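Local atomic coordinates of 2-aminomuconic 6-semialdehyde dehydrogenase (Pseudomonas sp., PDB entry 7BZV), a protein that catalyses the NAD+-dependent oxidation of 2-aminomuconate 6-semialdehyde, a step of the meta-cleavage pathway that breaks down 2-aminophenol, and works as a tetramer. Residues T91-S96 and N154-L159. Sequence-based numbering, arbitrary orientation.
Sequences TGKPLS and NLPLLL
K93 reaches out of the short linker between helices 80-91 and 95-119 and donates to the backbone carbonyl of N154, just ahead of helix 156-169. From CB the side chain heads toward 154-159. A chi1 of -82° swings CG away from the carbonyl carbon, and the next two torsions keep CD and CE extended. CE is the first atom to meet the other segment: it passes the ring of P156, 3.9 Å from CD of the proline, lysine and ring running antiparallel. A bend at the last torsion (chi4 -63°) then turns the ammonium group onto the peptide oxygen, with NZ 2.9 Å from O of N154. The donor lies in the carbonyl plane, at a C=O...N angle of 155°. NZ also forms a salt bridge with D102 and a hydrogen bond with N282, whose ND2 in turn binds O of N154. On its flank NZ touches CD2 of L155, 3.8 Å away, the leucine lying roughly perpendicular to the lysine.

Next to this polar link, the CG2 methyl of T91 reaches the CG corner of the P156 ring, 3.9 Å away. The hydroxyl of T91 is hydrogen-bonded to the backbone O of E87 and accepts the backbone N-H of K93 in an ST turn (K93 N to T91 OG1, 3.0 Å). That turn, around G92 with its positive phi, ties down the backbone from which the lysine departs.

N154 belongs to the Asn-Leu-Pro segment of the aldehyde dehydrogenase fold, whose asparagine side chain contributes to the oxyanion hole in relatives. Here its ND2 is hydrogen-bonded to O of Q285 while K93 grips its carbonyl, so the contact is probably a second shell positioning this asparagine. A carboxylate and two neutral oxygens around the buried ammonium would be expected to favour protonated K93, its charge balanced by D102.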
# COMPACT_ATOMS: atom_id res chain seq x y z
N THR B 91 -29.60 -6.77 27.92
CA THR B 91 -28.32 -7.02 28.56
C THR B 91 -28.19 -6.46 29.97
O THR B 91 -27.26 -6.88 30.67
CB THR B 91 -27.18 -6.40 27.75
OG1 THR B 91 -27.36 -4.97 27.72
CG2 THR B 91 -27.14 -6.98 26.30
N GLY B 92 -28.99 -5.47 30.36
CA GLY B 92 -28.71 -4.74 31.59
C GLY B 92 -27.55 -3.76 31.52
O GLY B 92 -27.09 -3.26 32.56
N LYS B 93 -27.07 -3.47 30.32
CA LYS B 93 -25.98 -2.53 30.16
C LYS B 93 -26.35 -1.19 30.77
O LYS B 93 -27.44 -0.66 30.48
CB LYS B 93 -25.68 -2.28 28.68
CG LYS B 93 -24.81 -3.31 28.01
CD LYS B 93 -24.93 -3.20 26.51
CE LYS B 93 -24.16 -4.35 25.81
NZ LYS B 93 -22.70 -4.24 26.14
N PRO B 94 -25.46 -0.55 31.52
CA PRO B 94 -25.70 0.84 31.92
C PRO B 94 -25.78 1.75 30.71
O PRO B 94 -25.10 1.55 29.68
CB PRO B 94 -24.49 1.19 32.79
CG PRO B 94 -23.85 -0.14 33.17
CD PRO B 94 -24.19 -1.09 32.05
N LEU B 95 -26.61 2.79 30.84
CA LEU B 95 -26.71 3.82 29.82
C LEU B 95 -25.33 4.36 29.47
O LEU B 95 -25.03 4.59 28.29
CB LEU B 95 -27.63 4.94 30.29
CG LEU B 95 -27.79 6.15 29.38
CD1 LEU B 95 -28.53 5.73 28.10
CD2 LEU B 95 -28.55 7.29 30.09
N SER B 96 -24.47 4.54 30.48
CA SER B 96 -23.13 5.07 30.26
C SER B 96 -22.32 4.19 29.31
O SER B 96 -21.39 4.67 28.66
CB SER B 96 -22.39 5.16 31.59
OG SER B 96 -22.37 3.89 32.21
N ASN B 154 -22.39 -10.35 24.44
CA ASN B 154 -21.76 -9.36 25.33
C ASN B 154 -21.75 -7.97 24.72
O ASN B 154 -21.84 -6.97 25.44
CB ASN B 154 -20.35 -9.78 25.71
CG ASN B 154 -19.38 -9.80 24.54
OD1 ASN B 154 -19.69 -10.26 23.44
ND2 ASN B 154 -18.20 -9.31 24.78
N LEU B 155 -21.63 -7.90 23.41
CA LEU B 155 -21.70 -6.66 22.63
C LEU B 155 -22.59 -6.96 21.43
O LEU B 155 -22.11 -7.07 20.30
CB LEU B 155 -20.30 -6.20 22.22
CG LEU B 155 -19.28 -5.96 23.33
CD1 LEU B 155 -17.87 -5.99 22.63
CD2 LEU B 155 -19.46 -4.68 24.13
N PRO B 156 -23.90 -7.15 21.66
CA PRO B 156 -24.76 -7.67 20.58
C PRO B 156 -24.71 -6.84 19.30
O PRO B 156 -24.39 -7.37 18.22
CB PRO B 156 -26.17 -7.67 21.20
CG PRO B 156 -25.95 -7.71 22.69
CD PRO B 156 -24.65 -6.93 22.91
N LEU B 157 -25.04 -5.55 19.36
CA LEU B 157 -25.06 -4.77 18.13
C LEU B 157 -23.65 -4.55 17.58
O LEU B 157 -23.42 -4.68 16.38
CB LEU B 157 -25.74 -3.42 18.34
CG LEU B 157 -25.84 -2.57 17.08
CD1 LEU B 157 -26.80 -3.17 16.07
CD2 LEU B 157 -26.28 -1.15 17.47
N LEU B 158 -22.72 -4.19 18.46
CA LEU B 158 -21.38 -3.81 18.01
C LEU B 158 -20.68 -4.94 17.24
O LEU B 158 -20.19 -4.74 16.13
CB LEU B 158 -20.57 -3.38 19.22
CG LEU B 158 -19.18 -2.77 19.01
CD1 LEU B 158 -18.76 -2.13 20.36
CD2 LEU B 158 -18.21 -3.77 18.63
N LEU B 159 -20.64 -6.14 17.82
CA LEU B 159 -19.99 -7.28 17.16
C LEU B 159 -20.80 -7.82 15.99
O LEU B 159 -20.23 -8.35 15.03
CB LEU B 159 -19.70 -8.40 18.16
CG LEU B 159 -18.55 -8.04 19.11
CD1 LEU B 159 -18.34 -9.11 20.20
CD2 LEU B 159 -17.26 -7.76 18.35